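Local structure of glideosome-associated protein 50 (Plasmodium falciparum 3D7, 3TGH) at residues L4-L9 against V35-S40; N44-V49 against G81-T86; E225-I230 against N305-K310. The protein is a component of the glideosome, which serves parasite gliding motility and host cell invasion, and probably helps to anchor this complex to the inner membrane complex. All blocks are in the same frame, centred on the assembly; numbering follows the deposited sequence.

Interaction 1 of 3, residues L4-L9 against V35-S40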
loop_
_atom_site.group_PDB
_atom_site.type_symbol
_atom_site.label_atom_id
_atom_site.label_comp_id
_atom_site.label_asym_id
_atom_site.label_seq_id
_atom_site.Cartn_x
_atom_site.Cartn_y
_atom_site.Cartn_z
ATOM N N LEU A 4 -14.698 7.930 -0.533
ATOM C CA LEU A 4 -13.946 6.906 0.192
ATOM C C LEU A 4 -12.580 7.511 0.515
ATOM O O LEU A 4 -11.885 7.987 -0.380
ATOM C CB LEU A 4 -13.784 5.642 -0.657
ATOM C CG LEU A 4 -13.152 4.411 0.006
ATOM C CD1 LEU A 4 -13.191 3.212 -0.928
ATOM C CD2 LEU A 4 -11.719 4.676 0.424
ATOM N N ARG A 5 -12.214 7.490 1.792
ATOM C CA ARG A 5 -10.978 8.105 2.255
ATOM C C ARG A 5 -10.114 7.130 3.027
ATOM O O ARG A 5 -10.575 6.481 3.979
ATOM C CB ARG A 5 -11.297 9.308 3.130
ATOM C CG ARG A 5 -11.990 10.413 2.352
ATOM C CD ARG A 5 -12.140 11.650 3.192
ATOM N NE ARG A 5 -12.655 12.775 2.416
ATOM C CZ ARG A 5 -12.825 14.005 2.894
ATOM N NH1 ARG A 5 -12.538 14.289 4.162
ATOM N NH2 ARG A 5 -13.292 14.960 2.098
ATOM N N PHE A 6 -8.849 7.055 2.622
ATOM C CA PHE A 6 -7.897 6.168 3.246
ATOM C C PHE A 6 -6.548 6.863 3.355
ATOM O O PHE A 6 -6.303 7.860 2.676
ATOM C CB PHE A 6 -7.825 4.823 2.498
ATOM C CG PHE A 6 -7.163 4.882 1.153
ATOM C CD1 PHE A 6 -5.808 4.582 1.025
ATOM C CD2 PHE A 6 -7.884 5.216 0.011
ATOM C CE1 PHE A 6 -5.186 4.609 -0.221
ATOM C CE2 PHE A 6 -7.262 5.248 -1.245
ATOM C CZ PHE A 6 -5.913 4.946 -1.353
ATOM N N ALA A 7 -5.716 6.375 4.263
ATOM C CA ALA A 7 -4.381 6.914 4.467
ATOM C C ALA A 7 -3.341 5.866 4.108
ATOM O O ALA A 7 -3.618 4.667 4.154
ATOM C CB ALA A 7 -4.200 7.369 5.921
ATOM N N SER A 8 -2.149 6.331 3.732
ATOM C CA SER A 8 -1.010 5.465 3.442
ATOM C C SER A 8 0.136 5.821 4.380
ATOM O O SER A 8 0.455 7.001 4.543
ATOM C CB SER A 8 -0.528 5.653 1.998
ATOM O OG SER A 8 -1.469 5.167 1.061
ATOM N N LEU A 9 0.747 4.798 4.980
ATOM C CA LEU A 9 1.873 4.951 5.896
ATOM C C LEU A 9 2.899 3.849 5.610
ATOM O O LEU A 9 2.586 2.671 5.714
ATOM C CB LEU A 9 1.386 4.838 7.344
ATOM C CG LEU A 9 2.472 5.002 8.413
ATOM C CD1 LEU A 9 2.921 6.465 8.506
ATOM C CD2 LEU A 9 1.986 4.469 9.756
ATOM N N VAL A 35 -10.901 9.427 7.746
ATOM C CA VAL A 35 -10.298 8.256 7.114
ATOM C C VAL A 35 -10.941 6.993 7.689
ATOM O O VAL A 35 -11.149 6.902 8.900
ATOM C CB VAL A 35 -8.780 8.237 7.340
ATOM C CG1 VAL A 35 -8.178 6.871 6.980
ATOM C CG2 VAL A 35 -8.110 9.371 6.538
ATOM N N THR A 36 -11.262 6.031 6.828
ATOM C CA THR A 36 -11.902 4.784 7.274
ATOM C C THR A 36 -11.032 3.518 7.189
ATOM O O THR A 36 -11.400 2.482 7.738
ATOM C CB THR A 36 -13.230 4.551 6.544
ATOM O OG1 THR A 36 -12.999 4.520 5.134
ATOM C CG2 THR A 36 -14.223 5.674 6.890
ATOM N N PHE A 37 -9.882 3.596 6.524
ATOM C CA PHE A 37 -8.885 2.530 6.610
ATOM C C PHE A 37 -7.507 3.026 6.202
ATOM O O PHE A 37 -7.362 4.114 5.646
ATOM C CB PHE A 37 -9.277 1.281 5.805
ATOM C CG PHE A 37 -9.422 1.509 4.327
ATOM C CD1 PHE A 37 -8.360 1.265 3.460
ATOM C CD2 PHE A 37 -10.633 1.937 3.798
ATOM C CE1 PHE A 37 -8.502 1.455 2.088
ATOM C CE2 PHE A 37 -10.781 2.134 2.436
ATOM C CZ PHE A 37 -9.706 1.883 1.578
ATOM N N ILE A 38 -6.510 2.227 6.540
ATOM C CA ILE A 38 -5.111 2.548 6.286
ATOM C C ILE A 38 -4.529 1.455 5.402
ATOM O O ILE A 38 -4.843 0.271 5.569
ATOM C CB ILE A 38 -4.313 2.625 7.610
ATOM C CG1 ILE A 38 -4.913 3.680 8.552
ATOM C CG2 ILE A 38 -2.832 2.905 7.345
ATOM C CD1 ILE A 38 -4.593 3.425 10.030
ATOM N N VAL A 39 -3.676 1.845 4.457
ATOM C CA VAL A 39 -2.851 0.895 3.733
ATOM C C VAL A 39 -1.397 1.192 4.071
ATOM O O VAL A 39 -1.038 2.344 4.338
ATOM C CB VAL A 39 -3.052 0.942 2.195
ATOM C CG1 VAL A 39 -4.514 0.679 1.820
ATOM C CG2 VAL A 39 -2.569 2.275 1.607
ATOM N N SER A 40 -0.560 0.163 4.048
ATOM C CA SER A 40 0.853 0.330 4.391
ATOM C C SER A 40 1.786 -0.214 3.319
ATOM O O SER A 40 2.014 -1.419 3.264
ATOM C CB SER A 40 1.145 -0.341 5.730
ATOM O OG SER A 40 2.502 -0.156 6.104
HETATM O O HOH W 1 -14.131 6.586 3.721
#
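Phe6 packs its CB onto the ring of Phe37 where strands 4-8 and 37-40 run parallel as neighbours in a beta-alpha-beta unit, helix 17-32 making the crossover; the short strand axes diverge by 35°. The backbone evidence for pairing is clear: Val39 N gives a straight bond of 2.8 Å to Ala7 O, Ala7 N bonds Phe37 O, and Leu9 N bonds Val39 O. At the opening end, Thr36 N reaches Arg5 O at 3.0 Å, and a water joins Arg5 N to Thr36 OG1.

From CB outward, Phe6 first uses its methylene: CB lies over the face of the Phe37 ring, 3.6 Å from that ring's centroid, a CH-pi contact. CG then meets Phe37 CE1 at 3.8 Å. Chi1 of 71° sets CG between the backbone N and the carbonyl carbon; beyond it CD2 grazes Phe37 CZ at 4.1 Å, while CD1 and CE1 approach Val39 CG2. The two ring planes are only 5° apart but slid past each other, hence little overlap. Phe154 meets both rings edge-to-face, and His279 stacks on Phe6.

Leu4 extends the apolar patch, placing CD2 at 3.4 Å from Phe37 CE2. At the far end of the strands the Ser40 hydroxyl, which is also hydrogen-bonded to Trp12 NE1, donates to the backbone: Ser40 OG lies 2.9 Å from Leu9 O.

Interaction 2 of 3, residues N44-V49 against G81-T86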
loop_
_atom_site.group_PDB
_atom_site.type_symbol
_atom_site.label_atom_id
_atom_site.label_comp_id
_atom_site.label_asym_id
_atom_site.label_seq_id
_atom_site.Cartn_x
_atom_site.Cartn_y
_atom_site.Cartn_z
ATOM N N ASN A 44 7.148 -2.964 7.010
ATOM C CA ASN A 44 6.517 -2.665 8.291
ATOM C C ASN A 44 7.583 -2.355 9.337
ATOM O O ASN A 44 7.695 -1.218 9.800
ATOM C CB ASN A 44 5.641 -3.833 8.755
ATOM C CG ASN A 44 4.431 -4.037 7.885
ATOM O OD1 ASN A 44 3.731 -3.077 7.537
ATOM N ND2 ASN A 44 4.168 -5.295 7.516
ATOM N N PHE A 45 8.381 -3.362 9.678
ATOM C CA PHE A 45 9.380 -3.229 10.713
ATOM C C PHE A 45 10.753 -3.139 10.072
ATOM O O PHE A 45 11.197 -4.069 9.398
ATOM C CB PHE A 45 9.319 -4.410 11.680
ATOM C CG PHE A 45 8.043 -4.477 12.460
ATOM C CD1 PHE A 45 7.921 -3.827 13.683
ATOM C CD2 PHE A 45 6.958 -5.181 11.966
ATOM C CE1 PHE A 45 6.733 -3.886 14.403
ATOM C CE2 PHE A 45 5.769 -5.240 12.683
ATOM C CZ PHE A 45 5.656 -4.598 13.900
ATOM N N ILE A 46 11.437 -2.028 10.316
ATOM C CA ILE A 46 12.718 -1.766 9.675
ATOM C C ILE A 46 13.775 -2.802 10.081
ATOM O O ILE A 46 14.622 -3.160 9.271
ATOM C CB ILE A 46 13.216 -0.323 9.952
ATOM C CG1 ILE A 46 12.181 0.710 9.474
ATOM C CG2 ILE A 46 14.585 -0.078 9.285
ATOM C CD1 ILE A 46 11.776 0.563 8.010
ATOM N N ASP A 47 13.718 -3.293 11.317
ATOM C CA ASP A 47 14.640 -4.340 11.762
ATOM C C ASP A 47 13.981 -5.721 11.832
ATOM O O ASP A 47 14.565 -6.658 12.381
ATOM C CB ASP A 47 15.245 -3.965 13.120
ATOM C CG ASP A 47 16.156 -2.748 13.038
ATOM O OD1 ASP A 47 16.957 -2.646 12.078
ATOM O OD2 ASP A 47 16.078 -1.893 13.943
ATOM N N GLY A 48 12.791 -5.854 11.241
ATOM C CA GLY A 48 12.012 -7.093 11.299
ATOM C C GLY A 48 11.424 -7.337 12.675
ATOM O O GLY A 48 11.697 -6.587 13.612
ATOM N N VAL A 49 10.597 -8.369 12.794
ATOM C CA VAL A 49 10.183 -8.875 14.111
ATOM C C VAL A 49 10.713 -10.294 14.272
ATOM O O VAL A 49 10.940 -11.000 13.282
ATOM C CB VAL A 49 8.643 -8.882 14.313
ATOM C CG1 VAL A 49 8.100 -7.467 14.395
ATOM C CG2 VAL A 49 7.966 -9.670 13.215
ATOM N N GLY A 81 7.813 -5.765 3.196
ATOM C CA GLY A 81 8.907 -5.284 2.379
ATOM C C GLY A 81 10.165 -6.061 2.707
ATOM O O GLY A 81 10.151 -6.989 3.525
ATOM N N THR A 82 11.265 -5.697 2.060
ATOM C CA THR A 82 12.496 -6.471 2.189
ATOM C C THR A 82 13.007 -6.537 3.620
ATOM O O THR A 82 13.599 -7.536 4.011
ATOM C CB THR A 82 13.604 -5.928 1.271
ATOM O OG1 THR A 82 13.817 -4.542 1.551
ATOM C CG2 THR A 82 13.197 -6.093 -0.185
ATOM N N ARG A 83 12.772 -5.483 4.400
ATOM C CA ARG A 83 13.197 -5.459 5.798
ATOM C C ARG A 83 12.446 -6.486 6.658
ATOM O O ARG A 83 12.995 -7.008 7.625
ATOM C CB ARG A 83 13.005 -4.066 6.407
ATOM C CG ARG A 83 13.708 -2.922 5.671
ATOM C CD ARG A 83 15.219 -3.066 5.612
ATOM N NE ARG A 83 15.837 -2.983 6.937
ATOM C CZ ARG A 83 17.135 -2.770 7.162
ATOM N NH1 ARG A 83 17.988 -2.599 6.156
ATOM N NH2 ARG A 83 17.583 -2.722 8.412
ATOM N N ASP A 84 11.199 -6.777 6.299
ATOM C CA ASP A 84 10.399 -7.754 7.034
ATOM C C ASP A 84 10.842 -9.200 6.746
ATOM O O ASP A 84 10.794 -10.081 7.628
ATOM C CB ASP A 84 8.930 -7.579 6.672
ATOM C CG ASP A 84 8.403 -6.186 7.013
ATOM O OD1 ASP A 84 8.414 -5.822 8.210
ATOM O OD2 ASP A 84 7.994 -5.457 6.083
ATOM N N TRP A 85 11.242 -9.445 5.500
ATOM C CA TRP A 85 11.665 -10.773 5.051
ATOM C C TRP A 85 12.980 -11.282 5.645
ATOM O O TRP A 85 13.252 -12.483 5.591
ATOM C CB TRP A 85 11.731 -10.817 3.524
ATOM C CG TRP A 85 10.410 -11.052 2.875
ATOM C CD1 TRP A 85 9.626 -10.129 2.242
ATOM C CD2 TRP A 85 9.710 -12.305 2.784
ATOM N NE1 TRP A 85 8.474 -10.732 1.770
ATOM C CE2 TRP A 85 8.508 -12.066 2.079
ATOM C CE3 TRP A 85 9.993 -13.606 3.211
ATOM C CZ2 TRP A 85 7.574 -13.084 1.806
ATOM C CZ3 TRP A 85 9.061 -14.622 2.939
ATOM C CH2 TRP A 85 7.869 -14.349 2.248
ATOM N N THR A 86 13.792 -10.385 6.202
ATOM C CA THR A 86 15.029 -10.786 6.851
ATOM C C THR A 86 14.797 -11.203 8.310
ATOM O O THR A 86 15.718 -11.670 8.966
ATOM C CB THR A 86 16.110 -9.678 6.763
ATOM O OG1 THR A 86 15.632 -8.481 7.386
ATOM C CG2 THR A 86 16.459 -9.392 5.311
HETATM O O HOH W 2 15.294 -6.008 8.918
HETATM O O HOH W 3 9.786 -9.857 10.271
#
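Asp84 holds its carboxylate against the backbone of Asn44 and Phe45, one oxygen to each amide. Asn44 N donates to OD2 of Asp84 at 2.8 Å and Phe45 N to OD1 of Asp84 at 2.9 Å, both on syn lone pairs, with N-H...O angles of 167° and 170°. The anti lone pair of OD2 takes Gly81 N, and Gln92 NE2 adds a bond to OD1. With each oxygen gripped twice, rotation of the buried carboxylate is fixed from several directions.

The Arg83 side is more exposed and, apart from one short bond, looser. Its chain folds back at chi2 and chi3, and Arg83 NE lies 2.6 Å from Ile46 O, the acceptor lying in the guanidinium plane. NH2 adds only a weak bond to the same carbonyl, and the salt bridge from Arg83 NH2 to Asp47 OD1 is long at 3.7 Å. One water donates to both Ile46 O and Arg83 O; a second, beside Asp84, links Val49 N to Asp84 O.

Arg83 also comes within about 6 Å of the metal ligand His233, side chain to side chain. By sequence and by its place after strand 75-78, Gly81-Thr82-Arg83-Asp84 probably corresponds to the Gly-Asn-His-Asp/Glu motif of metallophosphoesterases, its final acid bonded to the backbone of the loop that follows strand 37-40.

Interaction 3 of 3, residues E225-I230 against N305-K310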
loop_
_atom_site.group_PDB
_atom_site.type_symbol
_atom_site.label_atom_id
_atom_site.label_comp_id
_atom_site.label_asym_id
_atom_site.label_seq_id
_atom_site.Cartn_x
_atom_site.Cartn_y
_atom_site.Cartn_z
ATOM N N GLU A 225 -5.320 -0.347 -16.760
ATOM C CA GLU A 225 -5.638 1.065 -16.509
ATOM C C GLU A 225 -5.648 1.411 -15.017
ATOM O O GLU A 225 -6.539 2.118 -14.524
ATOM C CB GLU A 225 -6.966 1.455 -17.159
ATOM C CG GLU A 225 -7.022 1.231 -18.663
ATOM C CD GLU A 225 -8.186 1.960 -19.301
ATOM O OE1 GLU A 225 -8.150 3.210 -19.352
ATOM O OE2 GLU A 225 -9.141 1.287 -19.743
ATOM N N VAL A 226 -4.646 0.900 -14.307
ATOM C CA VAL A 226 -4.472 1.169 -12.896
ATOM C C VAL A 226 -4.285 2.669 -12.660
ATOM O O VAL A 226 -3.611 3.353 -13.436
ATOM C CB VAL A 226 -3.273 0.358 -12.343
ATOM C CG1 VAL A 226 -2.809 0.885 -10.990
ATOM C CG2 VAL A 226 -3.652 -1.130 -12.285
ATOM N N ASP A 227 -4.883 3.169 -11.587
ATOM C CA ASP A 227 -4.832 4.592 -11.260
ATOM C C ASP A 227 -3.570 4.963 -10.488
ATOM O O ASP A 227 -2.852 5.896 -10.873
ATOM C CB ASP A 227 -6.074 4.981 -10.452
ATOM C CG ASP A 227 -7.352 4.823 -11.250
ATOM O OD1 ASP A 227 -7.563 5.605 -12.205
ATOM O OD2 ASP A 227 -8.147 3.911 -10.931
ATOM N N LEU A 228 -3.311 4.231 -9.405
ATOM C CA LEU A 228 -2.192 4.494 -8.498
ATOM C C LEU A 228 -1.411 3.219 -8.198
ATOM O O LEU A 228 -2.005 2.183 -7.897
ATOM C CB LEU A 228 -2.702 4.996 -7.150
ATOM C CG LEU A 228 -2.903 6.471 -6.826
ATOM C CD1 LEU A 228 -3.746 7.173 -7.851
ATOM C CD2 LEU A 228 -3.517 6.560 -5.436
ATOM N N TYR A 229 -0.084 3.307 -8.240
ATOM C CA TYR A 229 0.762 2.304 -7.604
ATOM C C TYR A 229 1.462 2.997 -6.444
ATOM O O TYR A 229 2.260 3.906 -6.651
ATOM C CB TYR A 229 1.785 1.685 -8.572
ATOM C CG TYR A 229 2.757 0.738 -7.880
ATOM C CD1 TYR A 229 2.295 -0.273 -7.042
ATOM C CD2 TYR A 229 4.127 0.867 -8.036
ATOM C CE1 TYR A 229 3.167 -1.128 -6.392
ATOM C CE2 TYR A 229 5.017 0.000 -7.393
ATOM C CZ TYR A 229 4.529 -0.989 -6.564
ATOM O OH TYR A 229 5.382 -1.851 -5.912
ATOM N N ILE A 230 1.107 2.596 -5.225
ATOM C CA ILE A 230 1.646 3.175 -3.999
ATOM C C ILE A 230 2.723 2.252 -3.438
ATOM O O ILE A 230 2.466 1.071 -3.165
ATOM C CB ILE A 230 0.534 3.381 -2.933
ATOM C CG1 ILE A 230 -0.653 4.165 -3.523
ATOM C CG2 ILE A 230 1.121 4.075 -1.683
ATOM C CD1 ILE A 230 -1.889 4.258 -2.587
ATOM N N ASN A 305 -7.810 12.439 -12.537
ATOM C CA ASN A 305 -9.185 12.334 -13.022
ATOM C C ASN A 305 -9.634 10.879 -13.102
ATOM O O ASN A 305 -8.839 9.997 -13.436
ATOM C CB ASN A 305 -9.326 12.985 -14.404
ATOM C CG ASN A 305 -9.027 14.475 -14.388
ATOM O OD1 ASN A 305 -9.244 15.156 -13.384
ATOM N ND2 ASN A 305 -8.530 14.989 -15.508
ATOM N N ILE A 306 -10.906 10.632 -12.795
ATOM C CA ILE A 306 -11.484 9.298 -12.960
ATOM C C ILE A 306 -11.441 8.910 -14.441
ATOM O O ILE A 306 -11.654 9.752 -15.318
ATOM C CB ILE A 306 -12.937 9.229 -12.420
ATOM C CG1 ILE A 306 -13.406 7.773 -12.300
ATOM C CG2 ILE A 306 -13.897 10.035 -13.303
ATOM C CD1 ILE A 306 -14.728 7.620 -11.555
ATOM N N LYS A 307 -11.144 7.646 -14.718
ATOM C CA LYS A 307 -11.028 7.185 -16.096
ATOM C C LYS A 307 -12.400 6.851 -16.660
ATOM O O LYS A 307 -13.283 6.406 -15.931
ATOM C CB LYS A 307 -10.100 5.972 -16.184
ATOM C CG LYS A 307 -8.642 6.317 -15.915
ATOM C CD LYS A 307 -7.787 5.080 -15.707
ATOM C CE LYS A 307 -6.303 5.439 -15.561
ATOM N NZ LYS A 307 -6.050 6.443 -14.485
ATOM N N LYS A 308 -12.571 7.091 -17.956
ATOM C CA LYS A 308 -13.770 6.681 -18.681
ATOM C C LYS A 308 -13.469 5.344 -19.357
ATOM O O LYS A 308 -12.871 5.305 -20.435
ATOM C CB LYS A 308 -14.153 7.739 -19.714
ATOM C CG LYS A 308 -14.525 9.088 -19.107
ATOM C CD LYS A 308 -14.917 10.104 -20.179
ATOM C CE LYS A 308 -16.283 9.794 -20.791
ATOM N NZ LYS A 308 -16.697 10.806 -21.803
ATOM N N LYS A 309 -13.876 4.252 -18.712
ATOM C CA LYS A 309 -13.491 2.907 -19.142
ATOM C C LYS A 309 -14.521 2.304 -20.089
ATOM O O LYS A 309 -15.722 2.497 -19.898
ATOM C CB LYS A 309 -13.318 2.000 -17.922
ATOM C CG LYS A 309 -12.289 2.495 -16.930
ATOM C CD LYS A 309 -12.074 1.488 -15.819
ATOM C CE LYS A 309 -10.991 1.946 -14.862
ATOM N NZ LYS A 309 -10.663 0.894 -13.873
ATOM N N LYS A 310 -14.040 1.587 -21.109
ATOM C CA LYS A 310 -14.903 0.843 -22.043
ATOM C C LYS A 310 -14.873 -0.663 -21.763
ATOM O O LYS A 310 -15.582 -1.437 -22.412
ATOM C CB LYS A 310 -14.485 1.113 -23.495
ATOM C CG LYS A 310 -14.994 2.440 -24.044
ATOM C CD LYS A 310 -14.363 2.790 -25.390
ATOM C CE LYS A 310 -12.962 3.372 -25.224
ATOM N NZ LYS A 310 -12.426 3.918 -26.502
HETATM O O HOH W 4 -8.591 2.366 -12.826
HETATM O O HOH W 5 -11.221 1.379 -21.265
HETATM O O HOH W 6 -10.243 4.585 -20.221
HETATM O O HOH W 7 -10.244 5.799 -12.568
HETATM O O HOH W 8 -8.685 8.109 -11.000
#
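Lys307 reaches Asp227 with its ammonium group, NZ lying 2.9 Å from Asp227 OD1 in a hydrogen-bonded salt bridge. The nitrogen meets the carboxylate on the anti side and 34° out of its plane. The lysine chain is extended through chi2 and chi3, and a chi4 torsion of 55° turns NZ toward Asp227. On the way, CD of Lys307 passes 3.4 Å from Glu225 O and CB of Glu225 approaches that same CD at 4.0 Å. NZ has a second acceptor in Asp244 O, so the ammonium group binds both a carboxylate and a backbone carbonyl.

The Asp227 carboxylate is positioned from its other oxygen, since OD2 accepts from Ile193 N of the adjoining strand. Glu225 O, which Lys307 passes, belongs to a Schellman motif: with positive phi, 57°, Glu225 is the first residue beyond the end of a helix, just ahead of strand 228-231. That strand belongs to one sheet of the metallophosphoesterase sandwich, whereas 305-310 leaves the edge strand 297-305 of the other.

Farther out, water carries the contact. One molecule accepts from Lys309 NZ and donates to Glu225 O and Asp227 OD2; Lys309 NZ also bonds Ala190 O. The Glu225 carboxylate makes no direct salt bridge to the lysines here. A water lies 2.7 Å from both Glu225 OE1 and Lys308 O and donates to each, while another accepts from Lys310 N and donates to Glu225 OE2.

In the fold
From the N terminus, interaction 1 closes first, bringing 35-40 beside 4-9 across helix 17-32. After three residues the chain enters 44-49, and interaction 2 closes a second loop, containing helix 56-62 and strand 75-78, at residues 81-86. Interaction 3 follows after a long interval and closes the largest loop, 74 residues rich in strand with no helix. The three are in series, with no nesting or crossing. Interactions 1 and 3 meet in the core: Ile230 CD1 packs 3.8 Å from Ser8 OG and 4.1 Å from Phe6 CE1, bringing the two sheets together. Interaction 2 lies about 31 Å from interaction 3 between centres, across the chain's middle, near the metal ligand His233 and a bound cobalt ion.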